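Glycosyl hydrolase, family 38 (Enterococcus faecalis, PDB 5KBP) belongs to glycoside hydrolase family 38 and probably cleaves alpha-linked mannose from carbohydrates. Local coordinates at residues 405-411 and 803-809. Residues are numbered along the deposited sequence; the frame is centred on the assembly and turned at random.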
loop_
_atom_site.group_PDB
_atom_site.type_symbol
_atom_site.label_atom_id
_atom_site.label_comp_id
_atom_site.label_asym_id
_atom_site.label_seq_id
_atom_site.Cartn_x
_atom_site.Cartn_y
_atom_site.Cartn_z
ATOM N N PRO A 405 -28.327 -16.448 21.935
ATOM C CA PRO A 405 -28.947 -16.330 20.612
ATOM C C PRO A 405 -27.978 -15.833 19.550
ATOM O O PRO A 405 -27.003 -15.132 19.831
ATOM C CB PRO A 405 -30.073 -15.316 20.844
ATOM C CG PRO A 405 -29.572 -14.463 21.953
ATOM C CD PRO A 405 -28.723 -15.348 22.833
ATOM N N PHE A 406 -28.269 -16.214 18.308
ATOM C CA PHE A 406 -27.513 -15.755 17.152
ATOM C C PHE A 406 -28.460 -15.642 15.966
ATOM O O PHE A 406 -29.515 -16.281 15.929
ATOM C CB PHE A 406 -26.335 -16.686 16.830
ATOM C CG PHE A 406 -26.737 -18.107 16.550
ATOM C CD1 PHE A 406 -26.892 -19.015 17.586
ATOM C CD2 PHE A 406 -26.949 -18.539 15.250
ATOM C CE1 PHE A 406 -27.260 -20.324 17.331
ATOM C CE2 PHE A 406 -27.317 -19.848 14.990
ATOM C CZ PHE A 406 -27.472 -20.740 16.032
ATOM N N VAL A 407 -28.071 -14.821 14.990
ATOM C CA VAL A 407 -28.927 -14.466 13.863
ATOM C C VAL A 407 -28.222 -14.818 12.560
ATOM O O VAL A 407 -27.023 -14.565 12.402
ATOM C CB VAL A 407 -29.298 -12.967 13.890
ATOM C CG1 VAL A 407 -30.264 -12.635 12.765
ATOM C CG2 VAL A 407 -29.892 -12.588 15.239
ATOM N N LEU A 408 -28.976 -15.394 11.623
ATOM C CA LEU A 408 -28.484 -15.745 10.296
ATOM C C LEU A 408 -29.135 -14.832 9.266
ATOM O O LEU A 408 -30.365 -14.767 9.184
ATOM C CB LEU A 408 -28.779 -17.210 9.970
ATOM C CG LEU A 408 -27.764 -18.245 10.456
ATOM C CD1 LEU A 408 -28.303 -19.656 10.271
ATOM C CD2 LEU A 408 -26.449 -18.071 9.712
ATOM N N PHE A 409 -28.314 -14.141 8.479
ATOM C CA PHE A 409 -28.789 -13.240 7.439
ATOM C C PHE A 409 -28.532 -13.841 6.065
ATOM O O PHE A 409 -27.449 -14.374 5.802
ATOM C CB PHE A 409 -28.097 -11.876 7.518
ATOM C CG PHE A 409 -28.400 -11.106 8.766
ATOM C CD1 PHE A 409 -27.643 -11.293 9.911
ATOM C CD2 PHE A 409 -29.424 -10.174 8.790
ATOM C CE1 PHE A 409 -27.912 -10.578 11.060
ATOM C CE2 PHE A 409 -29.698 -9.456 9.936
ATOM C CZ PHE A 409 -28.941 -9.657 11.072
ATOM N N ASN A 410 -29.531 -13.752 5.193
ATOM C CA ASN A 410 -29.359 -14.023 3.769
ATOM C C ASN A 410 -29.302 -12.664 3.084
ATOM O O ASN A 410 -30.322 -11.992 2.934
ATOM C CB ASN A 410 -30.489 -14.889 3.221
ATOM C CG ASN A 410 -30.297 -15.251 1.750
ATOM O OD1 ASN A 410 -29.320 -14.850 1.117
ATOM N ND2 ASN A 410 -31.228 -16.032 1.209
ATOM N N THR A 411 -28.099 -12.248 2.693
ATOM C CA THR A 411 -27.885 -10.949 2.064
ATOM C C THR A 411 -27.871 -11.038 0.541
ATOM O O THR A 411 -27.253 -10.201 -0.123
ATOM C CB THR A 411 -26.586 -10.324 2.573
ATOM O OG1 THR A 411 -25.500 -11.236 2.359
ATOM C CG2 THR A 411 -26.697 -10.022 4.057
ATOM N N PHE A 803 -23.037 -16.580 3.948
ATOM C CA PHE A 803 -23.986 -16.214 4.990
ATOM C C PHE A 803 -23.341 -15.253 5.982
ATOM O O PHE A 803 -22.127 -15.275 6.206
ATOM C CB PHE A 803 -24.489 -17.457 5.728
ATOM C CG PHE A 803 -25.736 -18.058 5.139
ATOM C CD1 PHE A 803 -26.939 -17.373 5.187
ATOM C CD2 PHE A 803 -25.710 -19.314 4.555
ATOM C CE1 PHE A 803 -28.088 -17.922 4.651
ATOM C CE2 PHE A 803 -26.859 -19.871 4.020
ATOM C CZ PHE A 803 -28.050 -19.173 4.069
ATOM N N THR A 804 -24.167 -14.399 6.578
ATOM C CA THR A 804 -23.734 -13.481 7.626
ATOM C C THR A 804 -24.331 -13.959 8.944
ATOM O O THR A 804 -25.540 -13.830 9.169
ATOM C CB THR A 804 -24.153 -12.045 7.317
ATOM O OG1 THR A 804 -23.438 -11.573 6.168
ATOM C CG2 THR A 804 -23.857 -11.139 8.504
ATOM N N ALA A 805 -23.487 -14.522 9.802
ATOM C CA ALA A 805 -23.887 -14.998 11.116
ATOM C C ALA A 805 -23.411 -14.020 12.180
ATOM O O ALA A 805 -22.308 -13.474 12.086
ATOM C CB ALA A 805 -23.320 -16.392 11.395
ATOM N N ALA A 806 -24.247 -13.805 13.192
ATOM C CA ALA A 806 -23.935 -12.847 14.240
ATOM C C ALA A 806 -24.603 -13.272 15.535
ATOM O O ALA A 806 -25.775 -13.653 15.540
ATOM C CB ALA A 806 -24.398 -11.440 13.863
ATOM N N THR A 807 -23.852 -13.197 16.626
ATOM C CA THR A 807 -24.403 -13.443 17.947
ATOM C C THR A 807 -24.841 -12.130 18.586
ATOM O O THR A 807 -24.382 -11.045 18.219
ATOM C CB THR A 807 -23.381 -14.145 18.842
ATOM O OG1 THR A 807 -22.248 -13.289 19.040
ATOM C CG2 THR A 807 -22.921 -15.448 18.206
ATOM N N THR A 808 -25.750 -12.243 19.548
ATOM C CA THR A 808 -26.239 -11.093 20.295
ATOM C C THR A 808 -26.776 -11.596 21.627
ATOM O O THR A 808 -26.918 -12.800 21.846
ATOM C CB THR A 808 -27.313 -10.326 19.514
ATOM O OG1 THR A 808 -27.723 -9.174 20.259
ATOM C CG2 THR A 808 -28.519 -11.213 19.257
ATOM N N ALA A 809 -27.064 -10.655 22.521
ATOM C CA ALA A 809 -27.546 -10.998 23.848
ATOM C C ALA A 809 -29.071 -11.092 23.848
ATOM O O ALA A 809 -29.739 -10.845 22.841
ATOM C CB ALA A 809 -27.052 -9.978 24.873
#
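Val-407 and Ala-806 form a hydrogen-bonded pair at the middle of an antiparallel β-sheet pairing, a worked example of how residues almost four hundred positions apart can complete one sheet. The short strand 804-807 runs along strand 404-410, whose other edge pairs with strand 503-511, so the late segment returns to a sheet of the first C-terminal family region. Val-407 N reaches Ala-806 O at 2.6 Å; the return bond, Ala-806 N to Val-407 O, is 3.0 Å. Two further bonds extend the pairing, Phe-409 N to Thr-804 O and Thr-808 N to Pro-405 O.

The tighter face carries Val-407, Phe-409, Thr-804 and Ala-806 and is covered by helix 362-393 and, over Val-407, by Ile-394 of the loop that follows. With chi1 at -65°, the Phe-409 ring swings beside its own backbone N, presenting its edge to Thr-804 O, while its CD1 meets the methyl CG2 of Thr-804 at 4.0 Å. Leu-390 packs on this phenylalanine and Thr-387 on both Thr-804 and Ala-806.

On the other face Phe-406 and Leu-408 are buried against Leu-494, and the solvent side lies at partly exposed Ala-805 and exposed Thr-807. Cross-strand contacts are sparser here: Leu-408 CD2 lies 3.9 Å from Ala-805 CB, and Phe-406 CB touches the Thr-807 methyl CG2 at 3.9 Å, while the Phe-406 ring, its CG between backbone N and carbonyl carbon (chi1 59°), leads away. At the end of the pairing, the bond from Thr-804 N to Phe-409 O is weak, and that same carbonyl oxygen meets the edge of the Phe-803 ring, 3.1 Å from CD1.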